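Side-chain contacts in Rna-directed RNA polymerase (Infectious pancreatic necrosis virus, PDB 3ZED), which probably copies the viral RNA genome as an RNA-dependent RNA polymerase, found both free and covalently attached to the genomic RNA: residues 267-270 against 271-274; 288-291 against 292-296. One frame throughout, in Å; residues are numbered along the deposited sequence.

Interaction 1 (267-270 against 271-274)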
ATOM      1  N   ALA B 267      -0.639  22.282  -4.155  1.00 57.40           N
ATOM      2  CA  ALA B 267      -1.665  21.406  -4.742  1.00 56.18           C
ATOM      3  C   ALA B 267      -2.753  22.241  -5.420  1.00 61.94           C
ATOM      4  O   ALA B 267      -3.126  21.910  -6.542  1.00 62.32           O
ATOM      5  CB  ALA B 267      -2.268  20.484  -3.696  1.00 55.58           C
ATOM      6  N   ASP B 268      -3.189  23.364  -4.791  1.00 59.05           N
ATOM      7  CA  ASP B 268      -4.166  24.295  -5.365  1.00 60.59           C
ATOM      8  C   ASP B 268      -3.682  24.862  -6.691  1.00 64.63           C
ATOM      9  O   ASP B 268      -4.408  24.825  -7.685  1.00 64.84           O
ATOM     10  CB  ASP B 268      -4.425  25.486  -4.418  1.00 64.13           C
ATOM     11  CG  ASP B 268      -5.410  25.292  -3.285  1.00 72.78           C
ATOM     12  OD1 ASP B 268      -5.639  24.125  -2.880  1.00 71.40           O
ATOM     13  OD2 ASP B 268      -5.901  26.309  -2.755  1.00 78.33           O
ATOM     14  N   SER B 269      -2.456  25.413  -6.690  1.00 61.72           N
ATOM     15  CA  SER B 269      -1.854  26.064  -7.853  1.00 63.14           C
ATOM     16  C   SER B 269      -1.644  25.083  -8.996  1.00 65.59           C
ATOM     17  O   SER B 269      -1.894  25.450 -10.137  1.00 66.30           O
ATOM     18  CB  SER B 269      -0.531  26.727  -7.479  1.00 67.60           C
ATOM     19  OG  SER B 269      -0.698  27.683  -6.445  1.00 78.67           O
ATOM     20  N   PHE B 270      -1.227  23.838  -8.694  1.00 59.69           N
ATOM     21  CA  PHE B 270      -0.995  22.844  -9.732  1.00 58.47           C
ATOM     22  C   PHE B 270      -2.290  22.457 -10.455  1.00 63.57           C
ATOM     23  O   PHE B 270      -2.305  22.489 -11.680  1.00 63.91           O
ATOM     24  CB  PHE B 270      -0.296  21.582  -9.173  1.00 57.50           C
ATOM     25  CG  PHE B 270       0.013  20.553 -10.235  1.00 57.36           C
ATOM     26  CD1 PHE B 270       0.943  20.821 -11.240  1.00 60.31           C
ATOM     27  CD2 PHE B 270      -0.644  19.325 -10.249  1.00 58.16           C
ATOM     28  CE1 PHE B 270       1.229  19.868 -12.227  1.00 60.91           C
ATOM     29  CE2 PHE B 270      -0.360  18.366 -11.238  1.00 60.03           C
ATOM     30  CZ  PHE B 270       0.573  18.645 -12.218  1.00 58.78           C
ATOM     31  N   ILE B 271      -3.356  22.089  -9.712  1.00 61.22           N
ATOM     32  CA  ILE B 271      -4.639  21.666 -10.292  1.00 61.68           C
ATOM     33  C   ILE B 271      -5.328  22.855 -11.032  1.00 69.54           C
ATOM     34  O   ILE B 271      -5.910  22.633 -12.100  1.00 69.97           O
ATOM     35  CB  ILE B 271      -5.576  20.954  -9.242  1.00 63.39           C
ATOM     36  CG1 ILE B 271      -6.749  20.185  -9.911  1.00 63.40           C
ATOM     37  CG2 ILE B 271      -6.084  21.881  -8.132  1.00 64.27           C
ATOM     38  CD1 ILE B 271      -6.349  18.939 -10.687  1.00 64.39           C
ATOM     39  N   ARG B 272      -5.208  24.100 -10.499  1.00 68.42           N
ATOM     40  CA  ARG B 272      -5.789  25.309 -11.099  1.00 70.33           C
ATOM     41  C   ARG B 272      -5.063  25.681 -12.395  1.00 75.71           C
ATOM     42  O   ARG B 272      -5.722  25.977 -13.394  1.00 76.25           O
ATOM     43  CB  ARG B 272      -5.753  26.471 -10.093  1.00 71.49           C
ATOM     44  CG  ARG B 272      -6.048  27.877 -10.662  1.00 78.50           C
ATOM     45  CD  ARG B 272      -6.330  28.911  -9.583  1.00 79.36           C
ATOM     46  NE  ARG B 272      -5.363  28.841  -8.485  1.00 87.04           N
ATOM     47  CZ  ARG B 272      -5.676  28.528  -7.233  1.00 96.24           C
ATOM     48  NH1 ARG B 272      -6.940  28.293  -6.896  1.00 79.06           N
ATOM     49  NH2 ARG B 272      -4.732  28.469  -6.303  1.00 84.01           N
ATOM     50  N   ASP B 273      -3.711  25.652 -12.374  1.00 73.10           N
ATOM     51  CA  ASP B 273      -2.876  25.973 -13.539  1.00 74.00           C
ATOM     52  C   ASP B 273      -3.041  24.941 -14.630  1.00 75.74           C
ATOM     53  O   ASP B 273      -3.007  25.305 -15.796  1.00 76.90           O
ATOM     54  CB  ASP B 273      -1.390  26.099 -13.167  1.00 75.77           C
ATOM     55  CG  ASP B 273      -0.967  27.419 -12.547  1.00 90.07           C
ATOM     56  OD1 ASP B 273      -1.859  28.241 -12.208  1.00 91.39           O
ATOM     57  OD2 ASP B 273       0.256  27.631 -12.390  1.00 98.12           O
ATOM     58  N   LEU B 274      -3.228  23.662 -14.258  1.00 69.49           N
ATOM     59  CA  LEU B 274      -3.454  22.572 -15.201  1.00 67.40           C
ATOM     60  C   LEU B 274      -4.824  22.755 -15.891  1.00 70.75           C
ATOM     61  O   LEU B 274      -4.892  22.711 -17.119  1.00 70.61           O
ATOM     62  CB  LEU B 274      -3.362  21.226 -14.468  1.00 65.02           C
ATOM     63  CG  LEU B 274      -3.383  19.927 -15.291  1.00 68.87           C
ATOM     64  CD1 LEU B 274      -2.212  19.867 -16.297  1.00 69.25           C
ATOM     65  CD2 LEU B 274      -3.338  18.716 -14.368  1.00 67.80           C
TER
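R272 folds back over D268, one helical turn earlier. Its guanidinium lies flat above the backbone carbonyl of D268, with D268 O 3.9 Å from the plane and over its centre. NH2 reaches the methylene of D268, 3.5 Å from CB. The chain leaves with CG anti to the backbone N (chi1 168°) and bends at chi3, 46°, which turns the guanidinium back along the helix. The carboxylate of D268 is near but not paired: OD2 stays 4.3 Å from R272 NH2, and it is hydrogen-bonded to S222 OG instead.

On the buried side, F270 CE2 meets L274 CD2 at 4.3 Å, a loose apolar contact at i to i+4. I271 sets its CG2 methyl against two carbonyls, 3.4 Å from both A267 O and D268 O. Four i to i+4 backbone bonds run from I271 N to A267 O through to L274 N to F270 O. S269 OG bonds back to V265 O.

Further out, I271 packs on W440 and F443 of helix 438-452, and A267, F270 and I271 all touch L331 of helix 326-340. These two helices thus cover apolar side chains of helix 260-278. D268 O takes the backbone N-H of R272 and also lies under the face of its guanidinium, while the charged ends, beyond salt-bridge distance, probably attract only modestly.

Interaction 2 (288-291 against 292-296)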
ATOM      1  N   LYS B 288       2.178  21.510 -20.877  1.00 67.17           N
ATOM      2  CA  LYS B 288       3.594  21.152 -20.807  1.00 66.89           C
ATOM      3  C   LYS B 288       4.396  22.118 -19.910  1.00 71.93           C
ATOM      4  O   LYS B 288       5.269  21.650 -19.161  1.00 70.52           O
ATOM      5  CB  LYS B 288       4.221  21.063 -22.202  1.00 70.01           C
ATOM      6  CG  LYS B 288       4.018  19.698 -22.849  1.00 78.91           C
ATOM      7  CD  LYS B 288       4.773  19.562 -24.162  1.00 86.98           C
ATOM      8  CE  LYS B 288       4.683  18.173 -24.755  1.00 95.34           C
ATOM      9  NZ  LYS B 288       5.834  17.318 -24.355  1.00103.20           N
ATOM     10  N   LYS B 289       4.077  23.440 -19.962  1.00 69.53           N
ATOM     11  CA  LYS B 289       4.710  24.490 -19.147  1.00 70.18           C
ATOM     12  C   LYS B 289       4.407  24.264 -17.663  1.00 71.95           C
ATOM     13  O   LYS B 289       5.337  24.283 -16.859  1.00 71.59           O
ATOM     14  CB  LYS B 289       4.264  25.905 -19.585  1.00 75.13           C
ATOM     15  CG  LYS B 289       5.087  27.025 -18.944  1.00 91.97           C
ATOM     16  CD  LYS B 289       4.402  28.385 -19.024  1.00104.94           C
ATOM     17  CE  LYS B 289       4.301  29.096 -17.687  1.00114.34           C
ATOM     18  NZ  LYS B 289       5.633  29.473 -17.144  1.00123.90           N
ATOM     19  N   THR B 290       3.121  24.032 -17.309  1.00 66.66           N
ATOM     20  CA  THR B 290       2.679  23.756 -15.935  1.00 64.66           C
ATOM     21  C   THR B 290       3.398  22.509 -15.377  1.00 66.36           C
ATOM     22  O   THR B 290       3.925  22.564 -14.272  1.00 66.70           O
ATOM     23  CB  THR B 290       1.149  23.583 -15.896  1.00 70.53           C
ATOM     24  OG1 THR B 290       0.545  24.805 -16.321  1.00 74.90           O
ATOM     25  CG2 THR B 290       0.621  23.184 -14.505  1.00 63.49           C
ATOM     26  N   ILE B 291       3.428  21.408 -16.149  1.00 60.12           N
ATOM     27  CA  ILE B 291       4.055  20.152 -15.761  1.00 58.44           C
ATOM     28  C   ILE B 291       5.589  20.344 -15.525  1.00 63.82           C
ATOM     29  O   ILE B 291       6.123  19.816 -14.542  1.00 61.27           O
ATOM     30  CB  ILE B 291       3.718  19.052 -16.802  1.00 60.67           C
ATOM     31  CG1 ILE B 291       2.240  18.601 -16.655  1.00 59.81           C
ATOM     32  CG2 ILE B 291       4.634  17.860 -16.649  1.00 59.93           C
ATOM     33  CD1 ILE B 291       1.683  17.716 -17.791  1.00 62.81           C
ATOM     34  N   THR B 292       6.272  21.126 -16.381  1.00 63.43           N
ATOM     35  CA  THR B 292       7.706  21.399 -16.221  1.00 64.46           C
ATOM     36  C   THR B 292       7.940  22.350 -15.019  1.00 70.00           C
ATOM     37  O   THR B 292       8.908  22.156 -14.281  1.00 69.86           O
ATOM     38  CB  THR B 292       8.308  21.943 -17.529  1.00 75.19           C
ATOM     39  OG1 THR B 292       7.937  21.069 -18.599  1.00 75.17           O
ATOM     40  CG2 THR B 292       9.829  22.032 -17.479  1.00 73.52           C
ATOM     41  N   ASP B 293       7.049  23.358 -14.811  1.00 66.82           N
ATOM     42  CA  ASP B 293       7.150  24.305 -13.692  1.00 66.16           C
ATOM     43  C   ASP B 293       7.041  23.584 -12.344  1.00 66.27           C
ATOM     44  O   ASP B 293       7.705  23.992 -11.398  1.00 66.16           O
ATOM     45  CB  ASP B 293       6.082  25.407 -13.792  1.00 68.89           C
ATOM     46  CG  ASP B 293       6.347  26.507 -14.819  1.00 78.98           C
ATOM     47  OD1 ASP B 293       7.395  26.443 -15.509  1.00 79.48           O
ATOM     48  OD2 ASP B 293       5.498  27.415 -14.945  1.00 82.89           O
ATOM     49  N   PHE B 294       6.223  22.520 -12.280  1.00 59.60           N
ATOM     50  CA  PHE B 294       5.985  21.694 -11.099  1.00 57.94           C
ATOM     51  C   PHE B 294       6.628  20.289 -11.251  1.00 60.61           C
ATOM     52  O   PHE B 294       6.121  19.333 -10.664  1.00 58.83           O
ATOM     53  CB  PHE B 294       4.474  21.556 -10.848  1.00 58.95           C
ATOM     54  CG  PHE B 294       3.787  22.811 -10.376  1.00 62.08           C
ATOM     55  CD1 PHE B 294       3.666  23.090  -9.017  1.00 65.07           C
ATOM     56  CD2 PHE B 294       3.220  23.697 -11.285  1.00 64.90           C
ATOM     57  CE1 PHE B 294       3.002  24.250  -8.577  1.00 67.04           C
ATOM     58  CE2 PHE B 294       2.559  24.848 -10.847  1.00 68.75           C
ATOM     59  CZ  PHE B 294       2.449  25.117  -9.495  1.00 66.60           C
ATOM     60  N   TRP B 295       7.753  20.167 -12.013  1.00 56.83           N
ATOM     61  CA  TRP B 295       8.459  18.898 -12.274  1.00 55.05           C
ATOM     62  C   TRP B 295       8.694  18.101 -10.979  1.00 57.81           C
ATOM     63  O   TRP B 295       8.587  16.876 -10.991  1.00 56.16           O
ATOM     64  CB  TRP B 295       9.815  19.137 -12.996  1.00 54.97           C
ATOM     65  CG  TRP B 295      10.870  19.795 -12.138  1.00 57.00           C
ATOM     66  CD1 TRP B 295      11.132  21.133 -12.041  1.00 62.21           C
ATOM     67  CD2 TRP B 295      11.755  19.145 -11.202  1.00 55.84           C
ATOM     68  NE1 TRP B 295      12.132  21.357 -11.115  1.00 62.47           N
ATOM     69  CE2 TRP B 295      12.497  20.158 -10.551  1.00 61.68           C
ATOM     70  CE3 TRP B 295      11.970  17.802 -10.828  1.00 55.15           C
ATOM     71  CZ2 TRP B 295      13.466  19.869  -9.577  1.00 60.54           C
ATOM     72  CZ3 TRP B 295      12.903  17.523  -9.844  1.00 56.56           C
ATOM     73  CH2 TRP B 295      13.664  18.546  -9.254  1.00 58.82           C
ATOM     74  N   TYR B 296       9.025  18.811  -9.864  1.00 54.54           N
ATOM     75  CA  TYR B 296       9.391  18.245  -8.570  1.00 52.73           C
ATOM     76  C   TYR B 296       8.238  17.486  -7.920  1.00 56.33           C
ATOM     77  O   TYR B 296       8.481  16.659  -7.038  1.00 55.55           O
ATOM     78  CB  TYR B 296       9.956  19.333  -7.645  1.00 54.51           C
ATOM     79  CG  TYR B 296       9.077  20.554  -7.496  1.00 56.45           C
ATOM     80  CD1 TYR B 296       8.093  20.612  -6.514  1.00 57.67           C
ATOM     81  CD2 TYR B 296       9.251  21.663  -8.315  1.00 58.52           C
ATOM     82  CE1 TYR B 296       7.268  21.723  -6.386  1.00 60.60           C
ATOM     83  CE2 TYR B 296       8.444  22.788  -8.186  1.00 59.88           C
ATOM     84  CZ  TYR B 296       7.458  22.820  -7.213  1.00 65.38           C
ATOM     85  OH  TYR B 296       6.663  23.933  -7.069  1.00 64.42           O
TER
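K289 starts with CG anti to its backbone N (chi1 -169°), and bends at chi3 and chi4 carry NZ round to D293. D293 has CG beside its own backbone N (chi1 -76°), which turns the carboxylate back toward K289. The two form a salt bridge, NZ to OD2 3.0 Å, an i to i+4 pair on the exposed side of the helix. NZ approaches the syn lone pair of OD2, on the side of the other oxygen. The lysine CE also rests 3.4 Å from OD2.

K288 O receives T292 N at 3.0 Å, and T292 OG1 lies 2.8 Å from the same oxygen. The hydroxyl also has A788 O as a hydrogen-bond partner, so its single proton is not assigned between the two carbonyls.

This is the C-terminal end of helix 283-293. D293 N still bonds to K289 O, and F294 N bonds to T290 O at 3.0 Å with an N-H...O angle of 145°. F294 is the first residue to leave helical angles, and a short 3-10 segment follows. A weak bond from W295 N to T292 O spans the exit from the helix.

The F294 ring presents its edge to T290 O, which lies in the ring plane 3.3 Å from CD2. The CG2 methyl of T290 is 4.2 Å from the same CD2. In the 3-10 segment, W295 NE1 bonds to A64 O, and Y296 packs on L249 and P250 of the predicted GTP-binding site.

In the fold
Along the chain, interaction 1 comes first, on helix 260-278. The chain then passes to helix 283-293, and interaction 2 lies on its last turns and the 3-10 turn after it. Each is a local contact and closes no long loop. They follow in series, neither nested nor crossed, with centres 11 Å apart. The helices meet where the F270 and F294 rings pack edge-to-face, CD1 of F270 being 3.6 Å from CG of F294. T290 packs on D273 beside them. Interaction 1 faces helices 326-340 and 438-452. Interaction 2 faces helix 781-789, the last one modelled, and strand 65-72. The pair therefore bridges these parts of the fold.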